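Endoglucanase (Ganoderma lucidum, PDB 5D8Z) probably hydrolyses internal beta-1,4-glucosidic bonds of cellulose and related glucans, as a family 5 endoglucanase with a TIM-barrel fold. Local coordinates at residues A[59-67]-A[322-331]. Numbering follows the deposited sequence.
Sequences GAGQMKHFV and EVPTDTNGVW
His65 and Trp331 pack together where helix 59-68 meets a two-stranded beta hairpin, 325-327 and 330-332. The fold is an eight-stranded beta/alpha (TIM) barrel. The helix follows the first barrel strand, 24-30, and the hairpin follows the last, 303-312, so the contact joins elements that follow the two strands closing the barrel.

The aromatic contact is a reciprocal pair of CH-pi contacts. CB of His65 lies over the five-membered ring of Trp331, 3.9 Å from its centroid. CB of Trp331 lies over the imidazole face, 3.6 Å from that centroid. The planes are nearly parallel, at 10°, but slid apart so that the rings barely overlap. The far part of the indole reaches the helix backbone, with CH2 of Trp331 3.6 Å from N of Gln62. CG of His65 is anti to its own N (chi1 154°), which turns the imidazole to the hairpin. With an alanine at Trp331, the CB over the imidazole would remain, but CB of His65 would probably lose its indole face and a gap would open beside the backbone of Gly61 and Gln62.

Apolar packing continues at Pro324. CG of Pro324 is 3.8 Å from CD2 of His65, and CD of Pro324 meets CZ of Phe66 at the same separation.

The polar ends bond beyond the two segments. The imidazole is held through both nitrogens, ND1 to Asp69 and NE2 to Asp333; this pairing probably fixes its rotation and could stabilise a positive charge. OE1 of Gln62 accepts from N of Gly312.

The hairpin closes in a type I' turn, Thr327 to Val330. Just before it, Asp326 accepts through the syn lone pair of OD1 from N of Gly329 at 2.9 Å, an Asx motif. At the inner end of the contact, carbonyl O of Glu322 lies in the plane of the Phe66 ring, at its edge, 3.6 Å from CZ of Phe66.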
ATOM      1  N   GLY A  59       9.537 -11.581  -9.301  1.00 34.80           N
ATOM      2  CA  GLY A  59       8.459 -10.630  -9.120  1.00 34.53           C
ATOM      3  C   GLY A  59       7.852 -10.194 -10.442  1.00 32.56           C
ATOM      4  O   GLY A  59       6.650 -10.052 -10.557  1.00 33.89           O
ATOM      5  N   ALA A  60       8.666  -9.975 -11.453  1.00 30.34           N
ATOM      6  CA  ALA A  60       8.101  -9.651 -12.767  1.00 31.38           C
ATOM      7  C   ALA A  60       7.137 -10.738 -13.266  1.00 31.15           C
ATOM      8  O   ALA A  60       6.017 -10.426 -13.700  1.00 32.30           O
ATOM      9  CB  ALA A  60       9.218  -9.394 -13.793  1.00 31.17           C
ATOM     10  N   GLY A  61       7.556 -12.001 -13.174  1.00 28.66           N
ATOM     11  CA  GLY A  61       6.750 -13.118 -13.645  1.00 30.09           C
ATOM     12  C   GLY A  61       5.487 -13.258 -12.827  1.00 30.87           C
ATOM     13  O   GLY A  61       4.396 -13.317 -13.376  1.00 32.01           O
ATOM     14  N   GLN A  62       5.653 -13.282 -11.510  1.00 31.73           N
ATOM     15  CA  GLN A  62       4.556 -13.101 -10.561  1.00 34.25           C
ATOM     16  C   GLN A  62       3.485 -12.105 -11.057  1.00 33.39           C
ATOM     17  O   GLN A  62       2.283 -12.376 -10.997  1.00 29.66           O
ATOM     18  CB  GLN A  62       5.115 -12.643  -9.186  1.00 35.85           C
ATOM     19  CG  GLN A  62       5.856 -13.718  -8.373  1.00 35.55           C
ATOM     20  CD  GLN A  62       6.161 -13.297  -6.927  1.00 38.39           C
ATOM     21  OE1 GLN A  62       5.501 -12.411  -6.366  1.00 44.65           O
ATOM     22  NE2 GLN A  62       7.139 -13.946  -6.308  1.00 35.52           N
ATOM     23  N   MET A  63       3.934 -10.966 -11.574  1.00 36.78           N
ATOM     24  CA  MET A  63       3.020  -9.924 -12.036  1.00 38.59           C
ATOM     25  C   MET A  63       2.454 -10.273 -13.410  1.00 40.05           C
ATOM     26  O   MET A  63       1.249 -10.143 -13.598  1.00 43.41           O
ATOM     27  CB  MET A  63       3.672  -8.527 -11.977  1.00 38.25           C
ATOM     28  CG  MET A  63       3.917  -8.080 -10.539  1.00 39.81           C
ATOM     29  SD  MET A  63       4.654  -6.467 -10.197  1.00 41.72           S
ATOM     30  CE  MET A  63       6.057  -6.446 -11.295  1.00 43.36           C
ATOM     31  N   LYS A  64       3.271 -10.744 -14.356  1.00 40.65           N
ATOM     32  CA  LYS A  64       2.703 -11.262 -15.627  1.00 45.02           C
ATOM     33  C   LYS A  64       1.527 -12.195 -15.343  1.00 41.04           C
ATOM     34  O   LYS A  64       0.478 -12.130 -15.970  1.00 40.69           O
ATOM     35  CB  LYS A  64       3.733 -12.038 -16.449  1.00 50.24           C
ATOM     36  CG  LYS A  64       4.321 -11.304 -17.654  1.00 57.47           C
ATOM     37  CD  LYS A  64       3.564 -11.617 -18.958  1.00 67.63           C
ATOM     38  CE  LYS A  64       3.927 -12.952 -19.605  1.00 68.07           C
ATOM     39  NZ  LYS A  64       5.259 -12.917 -20.270  1.00 67.88           N
ATOM     40  N   HIS A  65       1.712 -13.051 -14.360  1.00 37.47           N
ATOM     41  CA  HIS A  65       0.750 -14.090 -14.075  1.00 37.23           C
ATOM     42  C   HIS A  65      -0.465 -13.483 -13.418  1.00 36.51           C
ATOM     43  O   HIS A  65      -1.595 -13.736 -13.819  1.00 35.70           O
ATOM     44  CB  HIS A  65       1.411 -15.154 -13.184  1.00 38.24           C
ATOM     45  CG  HIS A  65       0.461 -15.903 -12.333  1.00 39.23           C
ATOM     46  ND1 HIS A  65      -0.528 -16.707 -12.857  1.00 42.69           N
ATOM     47  CD2 HIS A  65       0.323 -15.949 -10.988  1.00 42.08           C
ATOM     48  CE1 HIS A  65      -1.225 -17.235 -11.865  1.00 46.03           C
ATOM     49  NE2 HIS A  65      -0.727 -16.794 -10.720  1.00 45.22           N
ATOM     50  N   PHE A  66      -0.238 -12.666 -12.400  1.00 35.73           N
ATOM     51  CA  PHE A  66      -1.351 -12.106 -11.671  1.00 34.67           C
ATOM     52  C   PHE A  66      -2.282 -11.326 -12.604  1.00 35.72           C
ATOM     53  O   PHE A  66      -3.490 -11.319 -12.391  1.00 33.16           O
ATOM     54  CB  PHE A  66      -0.849 -11.225 -10.524  1.00 35.96           C
ATOM     55  CG  PHE A  66      -0.451 -11.984  -9.280  1.00 34.46           C
ATOM     56  CD1 PHE A  66      -1.306 -12.895  -8.684  1.00 37.86           C
ATOM     57  CD2 PHE A  66       0.754 -11.750  -8.677  1.00 32.80           C
ATOM     58  CE1 PHE A  66      -0.942 -13.587  -7.528  1.00 36.01           C
ATOM     59  CE2 PHE A  66       1.112 -12.409  -7.517  1.00 33.15           C
ATOM     60  CZ  PHE A  66       0.275 -13.336  -6.943  1.00 33.76           C
ATOM     61  N   VAL A  67      -1.730 -10.676 -13.630  1.00 37.22           N
ATOM     62  CA  VAL A  67      -2.561  -9.990 -14.619  1.00 40.69           C
ATOM     63  C   VAL A  67      -3.153 -11.014 -15.566  1.00 41.28           C
ATOM     64  O   VAL A  67      -4.367 -11.196 -15.591  1.00 45.79           O
ATOM     65  CB  VAL A  67      -1.798  -8.932 -15.479  1.00 43.08           C
ATOM     66  CG1 VAL A  67      -2.720  -8.317 -16.540  1.00 40.56           C
ATOM     67  CG2 VAL A  67      -1.207  -7.825 -14.616  1.00 43.08           C
ATOM     68  N   GLU A 322       0.973 -15.400  -0.468  1.00 38.92           N
ATOM     69  CA  GLU A 322       0.251 -15.326  -1.725  1.00 39.39           C
ATOM     70  C   GLU A 322       1.175 -15.591  -2.921  1.00 39.22           C
ATOM     71  O   GLU A 322       0.750 -15.482  -4.067  1.00 44.61           O
ATOM     72  CB  GLU A 322      -0.409 -13.948  -1.862  1.00 41.17           C
ATOM     73  CG  GLU A 322      -1.517 -13.731  -0.832  1.00 43.68           C
ATOM     74  CD  GLU A 322      -2.186 -12.361  -0.898  1.00 45.67           C
ATOM     75  OE1 GLU A 322      -1.901 -11.546  -1.816  1.00 49.19           O
ATOM     76  OE2 GLU A 322      -3.010 -12.094  -0.001  1.00 45.51           O
ATOM     77  N   VAL A 323       2.409 -16.020  -2.666  1.00 39.11           N
ATOM     78  CA  VAL A 323       3.359 -16.253  -3.745  1.00 37.95           C
ATOM     79  C   VAL A 323       2.924 -17.480  -4.558  1.00 36.70           C
ATOM     80  O   VAL A 323       2.783 -18.573  -4.018  1.00 41.99           O
ATOM     81  CB  VAL A 323       4.800 -16.468  -3.237  1.00 37.22           C
ATOM     82  CG1 VAL A 323       5.738 -16.711  -4.413  1.00 36.29           C
ATOM     83  CG2 VAL A 323       5.275 -15.268  -2.435  1.00 36.71           C
ATOM     84  N   PRO A 324       2.722 -17.297  -5.860  1.00 33.45           N
ATOM     85  CA  PRO A 324       2.436 -18.400  -6.709  1.00 35.55           C
ATOM     86  C   PRO A 324       3.706 -19.150  -7.082  1.00 38.62           C
ATOM     87  O   PRO A 324       4.800 -18.669  -6.829  1.00 42.82           O
ATOM     88  CB  PRO A 324       1.875 -17.709  -7.957  1.00 35.96           C
ATOM     89  CG  PRO A 324       2.704 -16.481  -8.060  1.00 34.59           C
ATOM     90  CD  PRO A 324       2.897 -16.054  -6.635  1.00 34.59           C
ATOM     91  N   THR A 325       3.538 -20.283  -7.752  1.00 40.32           N
ATOM     92  CA  THR A 325       4.610 -21.180  -8.111  1.00 38.09           C
ATOM     93  C   THR A 325       4.732 -21.284  -9.636  1.00 39.67           C
ATOM     94  O   THR A 325       3.713 -21.442 -10.337  1.00 36.86           O
ATOM     95  CB  THR A 325       4.276 -22.577  -7.531  1.00 38.43           C
ATOM     96  OG1 THR A 325       3.918 -22.461  -6.146  1.00 38.78           O
ATOM     97  CG2 THR A 325       5.426 -23.514  -7.668  1.00 37.36           C
ATOM     98  N   ASP A 326       5.976 -21.263 -10.137  1.00 42.47           N
ATOM     99  CA  ASP A 326       6.272 -21.375 -11.577  1.00 44.58           C
ATOM    100  C   ASP A 326       6.856 -22.748 -11.910  1.00 51.44           C
ATOM    101  O   ASP A 326       7.988 -23.072 -11.547  1.00 58.74           O
ATOM    102  CB  ASP A 326       7.241 -20.256 -12.004  1.00 42.88           C
ATOM    103  CG  ASP A 326       7.618 -20.299 -13.493  1.00 42.03           C
ATOM    104  OD1 ASP A 326       6.930 -20.960 -14.304  1.00 41.97           O
ATOM    105  OD2 ASP A 326       8.618 -19.646 -13.851  1.00 38.53           O
ATOM    106  N   THR A 327       6.085 -23.549 -12.635  1.00 54.34           N
ATOM    107  CA  THR A 327       6.551 -24.839 -13.099  1.00 50.79           C
ATOM    108  C   THR A 327       6.671 -24.790 -14.598  1.00 50.13           C
ATOM    109  O   THR A 327       5.704 -25.000 -15.318  1.00 47.22           O
ATOM    110  CB  THR A 327       5.601 -25.959 -12.679  1.00 51.35           C
ATOM    111  OG1 THR A 327       5.226 -25.784 -11.306  1.00 55.47           O
ATOM    112  CG2 THR A 327       6.291 -27.286 -12.814  1.00 55.36           C
ATOM    113  N   ASN A 328       7.879 -24.482 -15.058  1.00 52.94           N
ATOM    114  CA  ASN A 328       8.193 -24.436 -16.482  1.00 53.03           C
ATOM    115  C   ASN A 328       7.151 -23.657 -17.265  1.00 51.00           C
ATOM    116  O   ASN A 328       6.664 -24.128 -18.259  1.00 51.18           O
ATOM    117  CB  ASN A 328       8.326 -25.852 -17.062  1.00 54.39           C
ATOM    118  CG  ASN A 328       9.338 -26.711 -16.306  1.00 54.04           C
ATOM    119  OD1 ASN A 328      10.558 -26.485 -16.380  1.00 46.39           O
ATOM    120  ND2 ASN A 328       8.835 -27.715 -15.579  1.00 50.27           N
ATOM    121  N   GLY A 329       6.823 -22.458 -16.802  1.00 57.56           N
ATOM    122  CA  GLY A 329       5.797 -21.630 -17.440  1.00 57.31           C
ATOM    123  C   GLY A 329       4.433 -21.659 -16.764  1.00 56.17           C
ATOM    124  O   GLY A 329       3.705 -20.679 -16.827  1.00 59.55           O
ATOM    125  N   VAL A 330       4.074 -22.771 -16.125  1.00 52.43           N
ATOM    126  CA  VAL A 330       2.744 -22.919 -15.514  1.00 51.45           C
ATOM    127  C   VAL A 330       2.718 -22.426 -14.045  1.00 47.41           C
ATOM    128  O   VAL A 330       3.379 -22.957 -13.167  1.00 51.21           O
ATOM    129  CB  VAL A 330       2.236 -24.393 -15.652  1.00 52.86           C
ATOM    130  CG1 VAL A 330       0.973 -24.650 -14.834  1.00 50.82           C
ATOM    131  CG2 VAL A 330       1.997 -24.753 -17.116  1.00 47.36           C
ATOM    132  N   TRP A 331       1.924 -21.409 -13.781  1.00 43.38           N
ATOM    133  CA  TRP A 331       1.868 -20.830 -12.463  1.00 40.39           C
ATOM    134  C   TRP A 331       0.699 -21.371 -11.683  1.00 44.46           C
ATOM    135  O   TRP A 331      -0.323 -21.697 -12.258  1.00 43.98           O
ATOM    136  CB  TRP A 331       1.709 -19.327 -12.571  1.00 38.97           C
ATOM    137  CG  TRP A 331       2.900 -18.698 -13.157  1.00 35.34           C
ATOM    138  CD1 TRP A 331       3.216 -18.618 -14.471  1.00 32.63           C
ATOM    139  CD2 TRP A 331       3.957 -18.063 -12.437  1.00 31.76           C
ATOM    140  NE1 TRP A 331       4.412 -17.965 -14.613  1.00 32.68           N
ATOM    141  CE2 TRP A 331       4.891 -17.630 -13.374  1.00 30.73           C
ATOM    142  CE3 TRP A 331       4.215 -17.854 -11.080  1.00 31.79           C
ATOM    143  CZ2 TRP A 331       6.056 -16.979 -13.011  1.00 31.56           C
ATOM    144  CZ3 TRP A 331       5.390 -17.218 -10.715  1.00 31.31           C
ATOM    145  CH2 TRP A 331       6.285 -16.779 -11.673  1.00 31.12           C
TER